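Local coordinates for probable branched-chain amino acid ABC transporter, amino acid binding protein (Thermus thermophilus, PDB 3LKB), which probably serves as the solute-binding component of a branched-chain amino acid ABC transporter, and holds a bound valine in the crystal, at residues A[354-359]-A[371-376]; A[9-14]-A[74-79]. The protein carries 2 engineered substitutions. All blocks are in the same frame, centred on the assembly; numbering follows the deposited sequence.

Contact 1 (A[354-359]-A[371-376])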
loop_
_atom_site.group_PDB
_atom_site.type_symbol
_atom_site.label_atom_id
_atom_site.label_comp_id
_atom_site.label_asym_id
_atom_site.label_seq_id
_atom_site.Cartn_x
_atom_site.Cartn_y
_atom_site.Cartn_z
ATOM N N GLU A 354 -15.741 -24.357 -6.980
ATOM C CA GLU A 354 -14.821 -25.475 -7.050
ATOM C C GLU A 354 -14.064 -25.589 -8.404
ATOM O O GLU A 354 -13.098 -26.353 -8.520
ATOM C CB GLU A 354 -15.554 -26.784 -6.655
ATOM C CG GLU A 354 -16.506 -27.399 -7.697
ATOM C CD GLU A 354 -17.774 -26.564 -8.042
ATOM O OE1 GLU A 354 -18.134 -25.594 -7.301
ATOM O OE2 GLU A 354 -18.415 -26.927 -9.070
ATOM N N GLY A 355 -14.506 -24.862 -9.422
ATOM C CA GLY A 355 -13.788 -24.842 -10.697
ATOM C C GLY A 355 -12.736 -23.744 -10.802
ATOM O O GLY A 355 -12.787 -22.698 -10.104
ATOM N N LEU A 356 -11.758 -23.996 -11.670
ATOM C CA LEU A 356 -10.703 -23.044 -11.966
ATOM C C LEU A 356 -10.366 -23.232 -13.436
ATOM O O LEU A 356 -10.857 -24.190 -14.055
ATOM C CB LEU A 356 -9.471 -23.237 -11.051
ATOM C CG LEU A 356 -8.866 -24.640 -10.905
ATOM C CD1 LEU A 356 -8.290 -25.119 -12.180
ATOM C CD2 LEU A 356 -7.788 -24.624 -9.862
ATOM N N ARG A 357 -9.592 -22.306 -13.993
ATOM C CA ARG A 357 -9.037 -22.479 -15.322
ATOM C C ARG A 357 -7.555 -22.130 -15.282
ATOM O O ARG A 357 -7.060 -21.554 -14.300
ATOM C CB ARG A 357 -9.720 -21.527 -16.345
ATOM C CG ARG A 357 -11.254 -21.512 -16.386
ATOM C CD ARG A 357 -11.733 -20.471 -17.356
ATOM N NE ARG A 357 -11.701 -19.123 -16.789
ATOM C CZ ARG A 357 -12.107 -18.017 -17.423
ATOM N NH1 ARG A 357 -12.585 -18.110 -18.672
ATOM N NH2 ARG A 357 -12.021 -16.820 -16.812
ATOM N N ILE A 358 -6.840 -22.523 -16.329
ATOM C CA ILE A 358 -5.520 -22.001 -16.580
ATOM C C ILE A 358 -5.641 -20.920 -17.658
ATOM O O ILE A 358 -6.292 -21.112 -18.701
ATOM C CB ILE A 358 -4.556 -23.116 -17.052
ATOM C CG1 ILE A 358 -4.596 -24.357 -16.129
ATOM C CG2 ILE A 358 -3.135 -22.616 -17.345
ATOM C CD1 ILE A 358 -4.314 -24.111 -14.765
ATOM N N LEU A 359 -5.036 -19.765 -17.398
ATOM C CA LEU A 359 -5.014 -18.685 -18.388
ATOM C C LEU A 359 -3.562 -18.422 -18.787
ATOM O O LEU A 359 -2.652 -18.680 -17.994
ATOM C CB LEU A 359 -5.694 -17.414 -17.862
ATOM C CG LEU A 359 -7.126 -17.690 -17.313
ATOM C CD1 LEU A 359 -7.240 -17.996 -15.838
ATOM C CD2 LEU A 359 -8.123 -16.624 -17.639
ATOM N N GLU A 371 -11.343 -24.690 -20.333
ATOM C CA GLU A 371 -12.673 -24.598 -19.763
ATOM C C GLU A 371 -12.567 -24.764 -18.230
ATOM O O GLU A 371 -11.547 -25.251 -17.730
ATOM C CB GLU A 371 -13.491 -25.722 -20.369
ATOM C CG GLU A 371 -14.476 -25.282 -21.430
ATOM C CD GLU A 371 -15.883 -25.072 -20.807
ATOM O OE1 GLU A 371 -16.132 -25.572 -19.652
ATOM O OE2 GLU A 371 -16.736 -24.409 -21.456
ATOM N N PRO A 372 -13.597 -24.311 -17.464
ATOM C CA PRO A 372 -13.517 -24.533 -16.010
ATOM C C PRO A 372 -13.396 -26.021 -15.724
ATOM O O PRO A 372 -14.078 -26.787 -16.396
ATOM C CB PRO A 372 -14.850 -24.012 -15.520
ATOM C CG PRO A 372 -15.189 -22.880 -16.539
ATOM C CD PRO A 372 -14.744 -23.457 -17.832
ATOM N N PHE A 373 -12.533 -26.423 -14.786
ATOM C CA PHE A 373 -12.395 -27.808 -14.395
ATOM C C PHE A 373 -11.987 -27.966 -12.904
ATOM O O PHE A 373 -11.488 -27.016 -12.292
ATOM C CB PHE A 373 -11.432 -28.556 -15.357
ATOM C CG PHE A 373 -9.952 -28.172 -15.208
ATOM C CD1 PHE A 373 -9.083 -29.003 -14.500
ATOM C CD2 PHE A 373 -9.433 -26.992 -15.804
ATOM C CE1 PHE A 373 -7.713 -28.672 -14.337
ATOM C CE2 PHE A 373 -8.068 -26.611 -15.642
ATOM C CZ PHE A 373 -7.205 -27.462 -14.899
ATOM N N THR A 374 -12.254 -29.142 -12.337
ATOM C CA THR A 374 -11.781 -29.519 -10.999
ATOM C C THR A 374 -10.703 -30.558 -11.157
ATOM O O THR A 374 -10.708 -31.313 -12.146
ATOM C CB THR A 374 -12.891 -30.097 -10.088
ATOM O OG1 THR A 374 -13.392 -31.321 -10.643
ATOM C CG2 THR A 374 -14.047 -29.087 -9.893
ATOM N N SER A 375 -9.744 -30.593 -10.243
ATOM C CA SER A 375 -8.647 -31.575 -10.346
ATOM C C SER A 375 -8.902 -32.840 -9.513
ATOM O O SER A 375 -8.781 -32.818 -8.297
ATOM C CB SER A 375 -7.293 -30.972 -9.960
ATOM O OG SER A 375 -6.315 -32.004 -9.882
ATOM N N ALA A 376 -9.247 -33.950 -10.155
ATOM C CA ALA A 376 -9.358 -35.203 -9.417
ATOM C C ALA A 376 -7.992 -35.622 -8.836
ATOM O O ALA A 376 -7.930 -36.146 -7.699
ATOM C CB ALA A 376 -9.927 -36.286 -10.310
#

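Contact 2 (A[9-14]-A[74-79])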
loop_
_atom_site.group_PDB
_atom_site.type_symbol
_atom_site.label_atom_id
_atom_site.label_comp_id
_atom_site.label_asym_id
_atom_site.label_seq_id
_atom_site.Cartn_x
_atom_site.Cartn_y
_atom_site.Cartn_z
ATOM N N THR A 9 -22.055 -5.022 11.591
ATOM C CA THR A 9 -20.674 -4.837 11.257
ATOM C C THR A 9 -20.093 -5.898 10.346
ATOM O O THR A 9 -20.183 -7.123 10.580
ATOM C CB THR A 9 -19.823 -4.652 12.465
ATOM O OG1 THR A 9 -20.232 -3.423 13.103
ATOM C CG2 THR A 9 -18.339 -4.523 12.025
ATOM N N LEU A 10 -19.520 -5.384 9.268
ATOM C CA LEU A 10 -18.857 -6.194 8.292
ATOM C C LEU A 10 -17.384 -5.886 8.516
ATOM O O LEU A 10 -16.956 -4.766 8.306
ATOM C CB LEU A 10 -19.319 -5.778 6.907
ATOM C CG LEU A 10 -19.182 -6.906 5.886
ATOM C CD1 LEU A 10 -19.869 -8.133 6.441
ATOM C CD2 LEU A 10 -19.801 -6.505 4.588
ATOM N N PHE A 11 -16.632 -6.868 9.004
ATOM C CA PHE A 11 -15.275 -6.627 9.433
ATOM C C PHE A 11 -14.270 -7.461 8.624
ATOM O O PHE A 11 -14.405 -8.667 8.476
ATOM C CB PHE A 11 -15.169 -6.829 10.955
ATOM C CG PHE A 11 -13.772 -7.129 11.466
ATOM C CD1 PHE A 11 -12.899 -6.095 11.827
ATOM C CD2 PHE A 11 -13.341 -8.440 11.616
ATOM C CE1 PHE A 11 -11.627 -6.370 12.337
ATOM C CE2 PHE A 11 -12.096 -8.726 12.120
ATOM C CZ PHE A 11 -11.224 -7.668 12.483
ATOM N N TRP A 12 -13.272 -6.798 8.063
ATOM C CA TRP A 12 -12.177 -7.483 7.386
ATOM C C TRP A 12 -10.908 -7.009 8.027
ATOM O O TRP A 12 -10.789 -5.824 8.407
ATOM C CB TRP A 12 -12.180 -7.108 5.915
ATOM C CG TRP A 12 -11.033 -7.639 5.104
ATOM C CD1 TRP A 12 -10.959 -8.851 4.540
ATOM C CD2 TRP A 12 -9.788 -6.962 4.784
ATOM N NE1 TRP A 12 -9.762 -8.995 3.866
ATOM C CE2 TRP A 12 -9.025 -7.855 3.998
ATOM C CE3 TRP A 12 -9.244 -5.716 5.118
ATOM C CZ2 TRP A 12 -7.772 -7.539 3.493
ATOM C CZ3 TRP A 12 -7.979 -5.391 4.628
ATOM C CH2 TRP A 12 -7.263 -6.303 3.805
ATOM N N SER A 13 -9.977 -7.931 8.206
ATOM C CA SER A 13 -8.630 -7.572 8.692
ATOM C C SER A 13 -7.623 -8.212 7.757
ATOM O O SER A 13 -7.666 -9.408 7.549
ATOM C CB SER A 13 -8.416 -8.070 10.134
ATOM O OG SER A 13 -7.045 -8.104 10.483
ATOM N N GLY A 14 -6.730 -7.418 7.176
ATOM C CA GLY A 14 -5.738 -7.919 6.226
ATOM C C GLY A 14 -4.715 -6.846 5.915
ATOM O O GLY A 14 -4.672 -5.788 6.571
ATOM N N PHE A 74 -17.997 -5.240 18.306
ATOM C CA PHE A 74 -18.870 -5.148 17.142
ATOM C C PHE A 74 -19.841 -6.335 16.944
ATOM O O PHE A 74 -20.649 -6.295 16.023
ATOM C CB PHE A 74 -18.070 -4.848 15.862
ATOM C CG PHE A 74 -17.306 -3.570 15.920
ATOM C CD1 PHE A 74 -17.948 -2.358 15.891
ATOM C CD2 PHE A 74 -15.921 -3.578 16.026
ATOM C CE1 PHE A 74 -17.237 -1.173 15.981
ATOM C CE2 PHE A 74 -15.201 -2.384 16.102
ATOM C CZ PHE A 74 -15.861 -1.194 16.079
ATOM N N LYS A 75 -19.749 -7.373 17.792
ATOM C CA LYS A 75 -20.692 -8.522 17.748
ATOM C C LYS A 75 -20.811 -9.138 16.367
ATOM O O LYS A 75 -21.919 -9.511 15.947
ATOM C CB LYS A 75 -22.115 -8.114 18.181
ATOM C CG LYS A 75 -22.226 -7.228 19.398
ATOM C CD LYS A 75 -21.808 -7.928 20.665
ATOM C CE LYS A 75 -21.416 -6.886 21.701
ATOM N NZ LYS A 75 -21.078 -7.538 22.989
ATOM N N ILE A 76 -19.700 -9.241 15.649
ATOM C CA ILE A 76 -19.749 -9.731 14.270
ATOM C C ILE A 76 -20.380 -11.118 14.128
ATOM O O ILE A 76 -20.032 -12.030 14.854
ATOM C CB ILE A 76 -18.345 -9.696 13.544
ATOM C CG1 ILE A 76 -17.287 -10.554 14.264
ATOM C CG2 ILE A 76 -17.835 -8.259 13.404
ATOM C CD1 ILE A 76 -16.045 -10.778 13.444
ATOM N N PRO A 77 -21.293 -11.275 13.166
ATOM C CA PRO A 77 -21.860 -12.558 12.800
ATOM C C PRO A 77 -21.053 -13.351 11.747
ATOM O O PRO A 77 -21.363 -14.533 11.500
ATOM C CB PRO A 77 -23.240 -12.156 12.232
ATOM C CG PRO A 77 -22.974 -10.809 11.602
ATOM C CD PRO A 77 -21.971 -10.155 12.486
ATOM N N VAL A 78 -20.047 -12.695 11.152
ATOM C CA VAL A 78 -19.112 -13.243 10.119
ATOM C C VAL A 78 -17.772 -12.514 10.252
ATOM O O VAL A 78 -17.753 -11.375 10.698
ATOM C CB VAL A 78 -19.531 -12.915 8.639
ATOM C CG1 VAL A 78 -18.867 -13.925 7.619
ATOM C CG2 VAL A 78 -20.998 -12.906 8.469
ATOM N N PHE A 79 -16.696 -13.148 9.783
ATOM C CA PHE A 79 -15.330 -12.630 9.825
ATOM C C PHE A 79 -14.822 -12.816 8.409
ATOM O O PHE A 79 -14.792 -13.946 7.915
ATOM C CB PHE A 79 -14.511 -13.512 10.766
ATOM C CG PHE A 79 -13.015 -13.193 10.840
ATOM C CD1 PHE A 79 -12.497 -11.935 10.495
ATOM C CD2 PHE A 79 -12.129 -14.162 11.320
ATOM C CE1 PHE A 79 -11.122 -11.644 10.608
ATOM C CE2 PHE A 79 -10.760 -13.897 11.452
ATOM C CZ PHE A 79 -10.245 -12.611 11.069
HETATM O O HOH W 1 -18.059 -9.018 9.783
#

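Contact 1 (A[354-359]-A[371-376])
Leu356 lays its CD1 methyl over one face of the Phe373 ring, a CH-pi contact in which CD1 stands 4.0 Å from the centroid of that ring and 21° off its normal. The methyl is shifted toward the rim, at CZ and CE2. Both side chains reach this meeting by turning back from first bonds that do not aim across the contact: in each, CG sits between the backbone N and the carbonyl carbon (chi1 51° for Leu356, 72° for Phe373), and the two then cross at a slant. Ile358 comes to the same ring differently, at its edge and near its plane, with its CG1 4.2 Å from Phe373 CE2. Trimming the phenyl to an alanine here would probably leave Leu356 CD1 without the face it rests on and open a gap beside Ile358.

Beneath the ring the two backbones are paired. Phe373 N gives a nearly straight bond to Leu356 O at 2.9 Å, and Leu356 N returns one to Phe373 O at 3.1 Å. Leu356 O also receives a CA-H...O contact from Pro372 CA. On the two flanks of this pair, Thr374 CG2 sits against Glu354, near its carbonyl O and 3.7 Å from its CG, while the aliphatic CG of Arg357 passes Pro372 CA; the guanidinium beyond continues to a salt bridge with Glu260.

Helix 126-140 packs on Leu356 and Ile358 as well. The two reciprocal backbone bonds define a single antiparallel hydrogen-bonded bridge, through which the chain leaving hairpin 357-362/365-368 is fastened beside the start of strand 357-362, at the antiparallel margin of a mixed sheet in this periplasmic-binding-protein fold.

Contact 2 (A[9-14]-A[74-79])
Phe11 and Phe79 supply the aromatic part of this contact. Their side chains run side by side and point the same way, each with CG trans to its own backbone N (chi1 158° and 175°), and the planes are only 23° from parallel. The rings are nevertheless slid so far apart, with 5.7 Å between the centroids of Phe11 and Phe79, that they barely overlap, and the touch falls on Phe11 CE2 and Phe79 CE1, 3.4 Å apart. Phe79 stacks in addition with Phe67 of helix 60-72, the helix whose Phe66 and Ala70 pack on Phe11.

Aliphatic packing continues the seam toward Thr9. Ile76 is the wedge here: its CG2 lies 3.9 Å from Phe11 CB and 4.0 Å from Thr9 CG2, while its CD1 reaches Phe11 CD2. Thr9 turns its CB, OG1 and CG2 against Phe74, whose CB is 3.8 Å from Thr9 CB. The hydroxyl is engaged by Asn50 of the adjoining strand, so its role against Phe74 is one of bulk.

The polar link is made by water, for no direct hydrogen bond joins the two segments. One water accepts from Phe11 N at 2.7 Å and donates to both Thr9 O and Val78 O, thereby tying two backbone groups of strand 6-14 to a carbonyl of 74-79 and giving a partner to three backbone atoms of buried residues.

Further along, a backbone hydrogen bond joins Phe11 to Leu80. Strand 47-55, helix 60-72 and strand 79-81 form a beta-alpha-beta crossover with strand 6-14 between its two strands; the loop entering 79-81 packs on 6-14, with Phe11 also under the helix, as expected of the alpha/beta lobe of a periplasmic binding protein.

Contacts 1 and 2 lie on opposite sides of the chain's centre, their own centres about 31 Å apart and their nearest atoms about 18 Å, and they have no secondary-structure element in common. Contact 2 is the core example: nearly all its touching residues are buried, and water supplies the polar link where the two segments make no direct hydrogen bond. Contact 1 is only partly buried, and there a direct backbone bridge carries the polar load beneath a single CH-pi meeting. One secures the segment after a hairpin near the C-terminus; the other fits a helix-to-strand connection against strand 6-14. Aromatic rings serve both, but in different company.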